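Local coordinates for protein GENE 22 product (Bacillus phage spp1, PDB 2XC8) that is of unestablished function, but resembles in fold a domain of a lactococcal phage receptor-binding protein and so may take part in host recognition or attachment, at residues Val56-Tyr61 / Val101-Asn106; Tyr61-Val66 / Cys86-Asn91; Ser15-Thr20 / Ile113-Lys118. One frame throughout, in Å; residues are numbered along the deposited sequence.

Interaction 1: residues Val56-Tyr61 / Val101-Asn106; sequences VEYMLY and VTVFPN
An antiparallel pairing of two neighbouring strands in a mixed five-stranded sheet joins Val56-Tyr61 to the end of strand 93-103, with Val56 opposite Val103, Glu57 opposite Thr102 and Tyr58 opposite Val101. Val56 and Val103 form a hydrogen-bonded pair, Val56 N to Val103 O at 2.8 Å and Val103 N to Val56 O at 2.7 Å. Tyr58 and Val101 form the next one, Tyr58 N to Val101 O at 2.7 Å and Val101 N to Tyr58 O at 3.0 Å. Glu57 and Thr102 make the non-hydrogen-bonded pair between them, where Thr102 CA sends a CA-H...O contact to Val56 O. Strand 56-64 lies inside the sheet, its other edge bonded to strand 71-79 through Glu57 and Ala78. On the face that carries Val56, Tyr58, Val101 and Val103, the side chains of Tyr58 and Val103 cross obliquely, Tyr58 CD2 3.8 Å from Val103 CG2. The Tyr58 hydroxyl is bonded to the carbonyl oxygen of Thr49. On the face of Glu57 and Thr102 these two run side by side, Glu57 CG 3.8 Å from Thr102 OG1. With OG1 beside the backbone N (chi1 -56°) and the Glu57 chain extended beyond CG, one water can bridge them: it donates to Glu57 OE2 at 2.9 Å and lies 2.7 Å from Thr102 OG1.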
loop_
_atom_site.group_PDB
_atom_site.type_symbol
_atom_site.label_atom_id
_atom_site.label_comp_id
_atom_site.label_asym_id
_atom_site.label_seq_id
_atom_site.Cartn_x
_atom_site.Cartn_y
_atom_site.Cartn_z
ATOM N N VAL B 56 -16.830 -9.214 11.402
ATOM C CA VAL B 56 -16.746 -10.046 10.205
ATOM C C VAL B 56 -15.298 -10.198 9.745
ATOM O O VAL B 56 -14.581 -9.207 9.597
ATOM C CB VAL B 56 -17.604 -9.477 9.048
ATOM C CG1 VAL B 56 -17.574 -10.413 7.863
ATOM C CG2 VAL B 56 -19.040 -9.253 9.494
ATOM N N GLU B 57 -14.879 -11.441 9.522
ATOM C CA GLU B 57 -13.547 -11.736 8.998
ATOM C C GLU B 57 -13.595 -11.925 7.487
ATOM O O GLU B 57 -14.388 -12.720 6.980
ATOM C CB GLU B 57 -12.973 -12.993 9.651
ATOM C CG GLU B 57 -12.626 -12.845 11.123
ATOM C CD GLU B 57 -12.060 -14.122 11.720
ATOM O OE1 GLU B 57 -12.394 -15.224 11.233
ATOM O OE2 GLU B 57 -11.277 -14.020 12.688
ATOM N N TYR B 58 -12.744 -11.190 6.778
ATOM C CA TYR B 58 -12.622 -11.325 5.330
ATOM C C TYR B 58 -11.282 -11.937 4.959
ATOM O O TYR B 58 -10.233 -11.491 5.430
ATOM C CB TYR B 58 -12.793 -9.973 4.640
ATOM C CG TYR B 58 -14.215 -9.471 4.637
ATOM C CD1 TYR B 58 -15.103 -9.847 3.630
ATOM C CD2 TYR B 58 -14.675 -8.620 5.639
ATOM C CE1 TYR B 58 -16.414 -9.389 3.622
ATOM C CE2 TYR B 58 -15.983 -8.154 5.640
ATOM C CZ TYR B 58 -16.847 -8.545 4.630
ATOM O OH TYR B 58 -18.143 -8.089 4.622
HETATM N N MSE B 59 -11.325 -12.939 4.106
HETATM C CA MSE B 59 -10.164 -13.646 3.650
HETATM C C MSE B 59 -10.068 -13.853 2.172
HETATM O O MSE B 59 -10.895 -14.455 1.566
HETATM C CB MSE B 59 -10.110 -14.987 4.323
HETATM C CG MSE B 59 -8.813 -15.247 4.946
HETATM SE SE MSE B 59 -8.729 -14.916 6.804
HETATM C CE MSE B 59 -8.815 -16.722 7.270
ATOM N N LEU B 60 -9.008 -13.337 1.597
ATOM C CA LEU B 60 -8.824 -13.419 0.152
ATOM C C LEU B 60 -7.738 -14.433 -0.205
ATOM O O LEU B 60 -6.624 -14.370 0.317
ATOM C CB LEU B 60 -8.491 -12.036 -0.420
ATOM C CG LEU B 60 -8.377 -11.857 -1.938
ATOM C CD1 LEU B 60 -9.721 -12.044 -2.637
ATOM C CD2 LEU B 60 -7.799 -10.488 -2.262
ATOM N N TYR B 61 -8.079 -15.364 -1.092
ATOM C CA TYR B 61 -7.162 -16.427 -1.502
ATOM C C TYR B 61 -6.780 -16.316 -2.974
ATOM O O TYR B 61 -7.634 -16.077 -3.830
ATOM C CB TYR B 61 -7.777 -17.808 -1.245
ATOM C CG TYR B 61 -8.329 -18.018 0.150
ATOM C CD1 TYR B 61 -7.484 -18.049 1.261
ATOM C CD2 TYR B 61 -9.694 -18.209 0.355
ATOM C CE1 TYR B 61 -7.990 -18.246 2.543
ATOM C CE2 TYR B 61 -10.208 -18.411 1.633
ATOM C CZ TYR B 61 -9.351 -18.428 2.720
ATOM O OH TYR B 61 -9.856 -18.626 3.985
ATOM N N VAL B 101 -8.734 -9.299 6.898
ATOM C CA VAL B 101 -9.270 -8.149 7.637
ATOM C C VAL B 101 -10.489 -8.506 8.492
ATOM O O VAL B 101 -11.391 -9.216 8.042
ATOM C CB VAL B 101 -9.635 -6.969 6.680
ATOM C CG1 VAL B 101 -10.147 -5.760 7.460
ATOM C CG2 VAL B 101 -8.440 -6.568 5.821
ATOM N N THR B 102 -10.497 -8.005 9.726
ATOM C CA THR B 102 -11.658 -8.092 10.606
ATOM C C THR B 102 -12.383 -6.745 10.628
ATOM O O THR B 102 -11.791 -5.714 10.960
ATOM C CB THR B 102 -11.259 -8.521 12.038
ATOM O OG1 THR B 102 -10.545 -9.764 11.985
ATOM C CG2 THR B 102 -12.492 -8.691 12.923
ATOM N N VAL B 103 -13.662 -6.767 10.258
ATOM C CA VAL B 103 -14.493 -5.564 10.224
ATOM C C VAL B 103 -15.509 -5.607 11.363
ATOM O O VAL B 103 -16.350 -6.505 11.424
ATOM C CB VAL B 103 -15.223 -5.403 8.863
ATOM C CG1 VAL B 103 -15.970 -4.075 8.804
ATOM C CG2 VAL B 103 -14.238 -5.508 7.706
ATOM N N PHE B 104 -15.419 -4.628 12.258
ATOM C CA PHE B 104 -16.293 -4.550 13.426
ATOM C C PHE B 104 -17.592 -3.807 13.096
ATOM O O PHE B 104 -17.608 -2.992 12.170
ATOM C CB PHE B 104 -15.543 -3.902 14.596
ATOM C CG PHE B 104 -14.398 -4.733 15.107
ATOM C CD1 PHE B 104 -14.613 -5.712 16.073
ATOM C CD2 PHE B 104 -13.107 -4.553 14.614
ATOM C CE1 PHE B 104 -13.564 -6.495 16.546
ATOM C CE2 PHE B 104 -12.049 -5.330 15.081
ATOM C CZ PHE B 104 -12.278 -6.302 16.049
ATOM N N PRO B 105 -18.687 -4.092 13.837
ATOM C CA PRO B 105 -19.998 -3.497 13.545
ATOM C C PRO B 105 -20.006 -1.991 13.248
ATOM O O PRO B 105 -20.764 -1.548 12.381
ATOM C CB PRO B 105 -20.801 -3.796 14.812
ATOM C CG PRO B 105 -20.251 -5.088 15.284
ATOM C CD PRO B 105 -18.780 -5.076 14.937
ATOM N N ASN B 106 -19.174 -1.218 13.947
ATOM C CA ASN B 106 -19.129 0.239 13.754
ATOM C C ASN B 106 -18.266 0.712 12.573
ATOM O O ASN B 106 -18.139 1.915 12.330
ATOM C CB ASN B 106 -18.758 0.970 15.060
ATOM C CG ASN B 106 -17.296 0.789 15.461
ATOM O OD1 ASN B 106 -16.567 -0.025 14.891
ATOM N ND2 ASN B 106 -16.866 1.554 16.459
HETATM O O HOH W 1 -10.213 -11.610 13.859
#

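Interaction 2: residues Tyr61-Val66 / Cys86-Asn91; sequences YLHMNV and CDYQGN
Cys86 opens the contact at the hydroxyl end of Tyr61, its CB 3.7 Å from Tyr61 OH; its sulfur is tied by a disulfide to Cys76 on strand 71-79. At Asp87 the backbone passes the same hydroxyl, with Asp87 N 3.3 Å from Tyr61 OH but at a poor angle for a hydrogen bond. Tyr88 supplies most of the loop's share of the contact, and Tyr61 nearly as much from the strand. Tyr88 CB sits over the centre of the Tyr61 ring in a CH-pi contact, 3.7 Å from the centroid and 10° off the normal, while the two ring planes are inclined at 51°. With chi1 at 176° the Tyr88 ring extends away from its own backbone N and on towards His63. There the two ring planes are only moderately inclined, but the rings are displaced so far that little of one lies over the other: Tyr88 CE1 meets His63 CD2 at 3.6 Å and Tyr88 OH meets His63 CB at 3.4 Å. Glu92 fixes the polar ends, its carbonyl oxygen bonded to Tyr88 OH and its OE1 to His63 ND1, while Ser74 OG holds His63 NE2. Through this aromatic cluster the loop between strands 84-85 and 93-103 lies over strand 56-64, with Leu94 and Cys76 of the flanking strands against Tyr61.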
loop_
_atom_site.group_PDB
_atom_site.type_symbol
_atom_site.label_atom_id
_atom_site.label_comp_id
_atom_site.label_asym_id
_atom_site.label_seq_id
_atom_site.Cartn_x
_atom_site.Cartn_y
_atom_site.Cartn_z
ATOM N N TYR B 61 -8.079 -15.364 -1.092
ATOM C CA TYR B 61 -7.162 -16.427 -1.502
ATOM C C TYR B 61 -6.780 -16.316 -2.974
ATOM O O TYR B 61 -7.634 -16.077 -3.830
ATOM C CB TYR B 61 -7.777 -17.808 -1.245
ATOM C CG TYR B 61 -8.329 -18.018 0.150
ATOM C CD1 TYR B 61 -7.484 -18.049 1.261
ATOM C CD2 TYR B 61 -9.694 -18.209 0.355
ATOM C CE1 TYR B 61 -7.990 -18.246 2.543
ATOM C CE2 TYR B 61 -10.208 -18.411 1.633
ATOM C CZ TYR B 61 -9.351 -18.428 2.720
ATOM O OH TYR B 61 -9.856 -18.626 3.985
ATOM N N LEU B 62 -5.491 -16.489 -3.256
ATOM C CA LEU B 62 -5.007 -16.612 -4.626
ATOM C C LEU B 62 -4.515 -18.038 -4.837
ATOM O O LEU B 62 -3.529 -18.461 -4.232
ATOM C CB LEU B 62 -3.895 -15.596 -4.915
ATOM C CG LEU B 62 -3.424 -15.443 -6.366
ATOM C CD1 LEU B 62 -4.481 -14.760 -7.228
ATOM C CD2 LEU B 62 -2.112 -14.678 -6.431
ATOM N N HIS B 63 -5.224 -18.776 -5.685
ATOM C CA HIS B 63 -4.929 -20.186 -5.925
ATOM C C HIS B 63 -4.817 -20.494 -7.414
ATOM O O HIS B 63 -5.332 -19.752 -8.253
ATOM C CB HIS B 63 -5.996 -21.072 -5.275
ATOM C CG HIS B 63 -7.397 -20.638 -5.569
ATOM N ND1 HIS B 63 -8.075 -21.031 -6.702
ATOM C CD2 HIS B 63 -8.242 -19.833 -4.884
ATOM C CE1 HIS B 63 -9.281 -20.491 -6.700
ATOM N NE2 HIS B 63 -9.407 -19.759 -5.608
HETATM N N MSE B 64 -4.143 -21.597 -7.730
HETATM C CA MSE B 64 -3.886 -21.984 -9.111
HETATM C C MSE B 64 -4.238 -23.435 -9.422
HETATM O O MSE B 64 -3.982 -24.331 -8.613
HETATM C CB MSE B 64 -2.407 -21.765 -9.449
HETATM C CG MSE B 64 -2.039 -22.025 -10.906
HETATM SE SE MSE B 64 -0.122 -22.251 -11.175
HETATM C CE MSE B 64 0.465 -20.485 -10.604
ATOM N N ASN B 65 -4.834 -23.656 -10.591
ATOM C CA ASN B 65 -5.119 -25.017 -11.021
ATOM C C ASN B 65 -3.798 -25.410 -11.671
ATOM O O ASN B 65 -3.414 -24.836 -12.690
ATOM C CB ASN B 65 -6.269 -25.054 -12.035
ATOM C CG ASN B 65 -6.531 -26.451 -12.590
ATOM O OD1 ASN B 65 -5.633 -27.111 -13.118
ATOM N ND2 ASN B 65 -7.778 -26.897 -12.489
ATOM N N VAL B 66 -3.101 -26.375 -11.076
ATOM C CA VAL B 66 -1.744 -26.733 -11.514
ATOM C C VAL B 66 -1.664 -27.341 -12.918
ATOM O O VAL B 66 -0.614 -27.276 -13.564
ATOM C CB VAL B 66 -1.007 -27.650 -10.490
ATOM C CG1 VAL B 66 -0.698 -26.884 -9.208
ATOM C CG2 VAL B 66 -1.812 -28.919 -10.195
ATOM N N CYS B 86 -12.736 -19.128 8.727
ATOM C CA CYS B 86 -12.312 -19.184 7.335
ATOM C C CYS B 86 -11.015 -19.964 7.169
ATOM O O CYS B 86 -10.067 -19.800 7.943
ATOM C CB CYS B 86 -12.167 -17.776 6.762
ATOM S SG CYS B 86 -13.725 -17.065 6.225
ATOM N N ASP B 87 -10.997 -20.813 6.147
ATOM C CA ASP B 87 -9.874 -21.683 5.841
ATOM C C ASP B 87 -10.038 -22.085 4.384
ATOM O O ASP B 87 -11.123 -22.512 3.977
ATOM C CB ASP B 87 -9.911 -22.923 6.745
ATOM C CG ASP B 87 -8.657 -23.778 6.635
ATOM O OD1 ASP B 87 -7.541 -23.218 6.583
ATOM O OD2 ASP B 87 -8.790 -25.020 6.618
ATOM N N TYR B 88 -8.979 -21.934 3.594
ATOM C CA TYR B 88 -9.032 -22.350 2.197
ATOM C C TYR B 88 -9.040 -23.877 2.103
ATOM O O TYR B 88 -8.199 -24.544 2.711
ATOM C CB TYR B 88 -7.870 -21.759 1.401
ATOM C CG TYR B 88 -7.837 -22.254 -0.021
ATOM C CD1 TYR B 88 -8.764 -21.800 -0.958
ATOM C CD2 TYR B 88 -6.897 -23.200 -0.425
ATOM C CE1 TYR B 88 -8.747 -22.263 -2.263
ATOM C CE2 TYR B 88 -6.871 -23.670 -1.728
ATOM C CZ TYR B 88 -7.798 -23.196 -2.641
ATOM O OH TYR B 88 -7.777 -23.657 -3.936
ATOM N N GLN B 89 -9.984 -24.423 1.338
ATOM C CA GLN B 89 -10.232 -25.871 1.343
ATOM C C GLN B 89 -10.096 -26.611 0.001
ATOM O O GLN B 89 -9.814 -27.813 -0.015
ATOM C CB GLN B 89 -11.628 -26.178 1.914
ATOM C CG GLN B 89 -12.768 -25.335 1.331
ATOM C CD GLN B 89 -14.148 -25.841 1.731
ATOM O OE1 GLN B 89 -14.975 -25.086 2.242
ATOM N NE2 GLN B 89 -14.402 -27.125 1.494
ATOM N N GLY B 90 -10.283 -25.895 -1.106
ATOM C CA GLY B 90 -10.149 -26.487 -2.447
ATOM C C GLY B 90 -8.976 -27.314 -2.955
ATOM O O GLY B 90 -7.910 -27.362 -2.335
ATOM N N ASN B 91 -9.202 -27.962 -4.101
ATOM C CA ASN B 91 -8.212 -28.786 -4.810
ATOM C C ASN B 91 -7.032 -27.985 -5.339
ATOM O O ASN B 91 -5.899 -28.476 -5.365
ATOM C CB ASN B 91 -8.890 -29.502 -5.987
ATOM C CG ASN B 91 -7.933 -30.391 -6.778
ATOM O OD1 ASN B 91 -7.127 -31.128 -6.209
ATOM N ND2 ASN B 91 -8.034 -30.329 -8.102
#

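Interaction 3: residues Ser15-Thr20 / Ile113-Lys118; sequences SEIKET and IFLYEK
Ile17, Ile113 and Leu115 make this contact almost entirely through aliphatic carbons. Ile17 presents both branches to strand 109-117. Its CG2 meets Ile113 CG2 at 3.8 Å, and the two isoleucines run antiparallel alongside each other. The longer branch of Ile17 goes the other way: with CG1 beside the backbone N (chi1 -50°) and CD1 extended from it, Ile17 CD1 reaches Leu115 CD2 at 3.9 Å and lies 4.0 Å from Phe114 O. The same Leu115 methyl, CD2, also approaches Ile17 CB at 3.9 Å, so Ile17 is packed against residues two apart on the facing strand. Leu115 starts off to the flank of the contact, and it is CD2 that turns back to meet the isoleucine. Ile113 uses its second branch on the backbone, placing CD1 4.0 Å from Glu19 N. At the margin Glu19 forms a salt bridge through OE2 with Arg109, which also bonds to Thr20 O. Pro98 and Val99 of strand 93-103 and Val26 of strand 23-33 also touch Ile17, while Ile2 and Ile4 of strand 2-8 adjoin Ile113 and Leu115 respectively. The segments of strands 17-19 and 113-117 approach to 8.1 Å between axes, too far for backbone pairing, and their N-to-C directions differ by 158°. Backbone bonds instead tie Lys18 to Glu25 and Ile113 to Glu3 and Val5, each within its own sheet. Two facing sheets joined by aliphatic side chains are consistent with the core of a beta-sandwich.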
loop_
_atom_site.group_PDB
_atom_site.type_symbol
_atom_site.label_atom_id
_atom_site.label_comp_id
_atom_site.label_asym_id
_atom_site.label_seq_id
_atom_site.Cartn_x
_atom_site.Cartn_y
_atom_site.Cartn_z
ATOM N N SER B 15 0.293 -7.116 -8.696
ATOM C CA SER B 15 -1.001 -6.467 -8.513
ATOM C C SER B 15 -0.957 -5.452 -7.378
ATOM O O SER B 15 -0.458 -5.738 -6.286
ATOM C CB SER B 15 -2.090 -7.500 -8.223
ATOM O OG SER B 15 -2.310 -8.350 -9.336
ATOM N N GLU B 16 -1.411 -4.273 -7.643
ATOM C CA GLU B 16 -1.587 -3.265 -6.653
ATOM C C GLU B 16 -2.773 -3.619 -5.773
ATOM O O GLU B 16 -3.825 -3.844 -6.260
ATOM C CB GLU B 16 -1.888 -1.992 -7.387
ATOM C CG GLU B 16 -1.611 -0.765 -6.696
ATOM C CD GLU B 16 -1.828 0.424 -7.598
ATOM O OE1 GLU B 16 -2.895 0.991 -7.519
ATOM O OE2 GLU B 16 -0.948 0.804 -8.380
ATOM N N ILE B 17 -2.560 -3.686 -4.479
ATOM C CA ILE B 17 -3.627 -3.972 -3.514
ATOM C C ILE B 17 -3.777 -2.803 -2.542
ATOM O O ILE B 17 -2.822 -2.435 -1.854
ATOM C CB ILE B 17 -3.381 -5.289 -2.726
ATOM C CG1 ILE B 17 -3.045 -6.443 -3.679
ATOM C CG2 ILE B 17 -4.601 -5.634 -1.867
ATOM C CD1 ILE B 17 -2.365 -7.633 -3.015
ATOM N N LYS B 18 -4.966 -2.248 -2.496
ATOM C CA LYS B 18 -5.258 -1.121 -1.623
ATOM C C LYS B 18 -6.617 -1.060 -0.924
ATOM O O LYS B 18 -7.609 -1.524 -1.418
ATOM C CB LYS B 18 -4.980 0.210 -2.336
ATOM C CG LYS B 18 -5.964 0.578 -3.355
ATOM C CD LYS B 18 -5.725 1.931 -3.815
ATOM C CE LYS B 18 -5.149 1.931 -5.168
ATOM N NZ LYS B 18 -5.937 2.783 -6.070
ATOM N N GLU B 19 -6.620 -0.460 0.252
ATOM C CA GLU B 19 -7.852 -0.227 0.992
ATOM C C GLU B 19 -8.533 1.033 0.468
ATOM O O GLU B 19 -7.905 2.090 0.349
ATOM C CB GLU B 19 -7.558 -0.082 2.490
ATOM C CG GLU B 19 -8.796 0.139 3.362
ATOM C CD GLU B 19 -8.471 0.682 4.748
ATOM O OE1 GLU B 19 -7.276 0.822 5.086
ATOM O OE2 GLU B 19 -9.423 0.970 5.504
ATOM N N THR B 20 -9.817 0.905 0.147
ATOM C CA THR B 20 -10.650 2.041 -0.239
ATOM C C THR B 20 -11.605 2.329 0.917
ATOM O O THR B 20 -11.604 1.600 1.912
ATOM C CB THR B 20 -11.440 1.753 -1.538
ATOM O OG1 THR B 20 -12.299 0.623 -1.337
ATOM C CG2 THR B 20 -10.493 1.463 -2.699
ATOM N N ILE B 113 -2.543 -6.280 4.695
ATOM C CA ILE B 113 -2.466 -6.438 3.246
ATOM C C ILE B 113 -1.034 -6.937 3.043
ATOM O O ILE B 113 -0.070 -6.242 3.380
ATOM C CB ILE B 113 -2.726 -5.143 2.427
ATOM C CG1 ILE B 113 -4.222 -4.812 2.406
ATOM C CG2 ILE B 113 -2.197 -5.284 0.996
ATOM C CD1 ILE B 113 -4.549 -3.393 1.957
ATOM N N PHE B 114 -0.903 -8.151 2.513
ATOM C CA PHE B 114 0.405 -8.741 2.241
ATOM C C PHE B 114 0.829 -8.454 0.802
ATOM O O PHE B 114 0.168 -8.885 -0.147
ATOM C CB PHE B 114 0.388 -10.253 2.503
ATOM C CG PHE B 114 0.261 -10.624 3.958
ATOM C CD1 PHE B 114 1.394 -10.769 4.755
ATOM C CD2 PHE B 114 -0.990 -10.844 4.527
ATOM C CE1 PHE B 114 1.282 -11.117 6.101
ATOM C CE2 PHE B 114 -1.113 -11.193 5.872
ATOM C CZ PHE B 114 0.025 -11.328 6.659
ATOM N N LEU B 115 1.926 -7.714 0.652
ATOM C CA LEU B 115 2.454 -7.365 -0.666
ATOM C C LEU B 115 3.760 -8.099 -0.941
ATOM O O LEU B 115 4.802 -7.779 -0.360
ATOM C CB LEU B 115 2.653 -5.849 -0.794
ATOM C CG LEU B 115 1.434 -4.919 -0.739
ATOM C CD1 LEU B 115 1.879 -3.471 -0.850
ATOM C CD2 LEU B 115 0.418 -5.242 -1.831
ATOM N N TYR B 116 3.699 -9.087 -1.832
ATOM C CA TYR B 116 4.863 -9.921 -2.123
ATOM C C TYR B 116 5.756 -9.268 -3.174
ATOM O O TYR B 116 5.284 -8.735 -4.182
ATOM C CB TYR B 116 4.457 -11.383 -2.339
ATOM C CG TYR B 116 3.794 -11.982 -1.114
ATOM C CD1 TYR B 116 4.554 -12.447 -0.038
ATOM C CD2 TYR B 116 2.406 -12.057 -1.020
ATOM C CE1 TYR B 116 3.943 -12.984 1.095
ATOM C CE2 TYR B 116 1.787 -12.593 0.104
ATOM C CZ TYR B 116 2.560 -13.053 1.158
ATOM O OH TYR B 116 1.952 -13.584 2.271
ATOM N N GLU B 117 7.058 -9.339 -2.905
ATOM C CA GLU B 117 8.058 -8.713 -3.758
ATOM C C GLU B 117 9.117 -9.674 -4.308
ATOM O O GLU B 117 9.279 -10.787 -3.796
ATOM C CB GLU B 117 8.727 -7.738 -2.789
ATOM C CG GLU B 117 9.095 -6.376 -3.346
ATOM C CD GLU B 117 9.713 -5.490 -2.272
ATOM O OE1 GLU B 117 10.956 -5.352 -2.262
ATOM O OE2 GLU B 117 8.962 -4.947 -1.428
ATOM N N LYS B 118 9.835 -9.237 -5.343
ATOM C CA LYS B 118 10.955 -9.995 -5.920
ATOM C C LYS B 118 12.146 -10.041 -4.955
ATOM O O LYS B 118 12.455 -9.044 -4.298
ATOM C CB LYS B 118 11.366 -9.378 -7.268
ATOM C CG LYS B 118 12.632 -9.954 -7.930
ATOM C CD LYS B 118 12.414 -11.356 -8.488
ATOM C CE LYS B 118 13.559 -11.766 -9.445
ATOM N NZ LYS B 118 13.286 -13.092 -10.073
#

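Following the chain from the N terminus, 15-20 is the first of the segments; interaction 3 brings it against 113-118 after 92 intervening residues and closes the widest loop. Inside that loop lies interaction 1, where strand 56-64 pairs with the end of strand 93-103, and nested inside this in turn is interaction 2, where the loop 86-91 folds back on the later part of strand 56-64. None of the three cross. Interactions 1 and 2 share Tyr61 and touch where Met59 CE meets Cys86 O at 3.4 Å. Interaction 1 joins neighbours within the five-stranded sheet, interaction 2 fastens a loop to it, and interaction 3 packs that sheet against the four-stranded one, its centre about 17 Å from that of interaction 1.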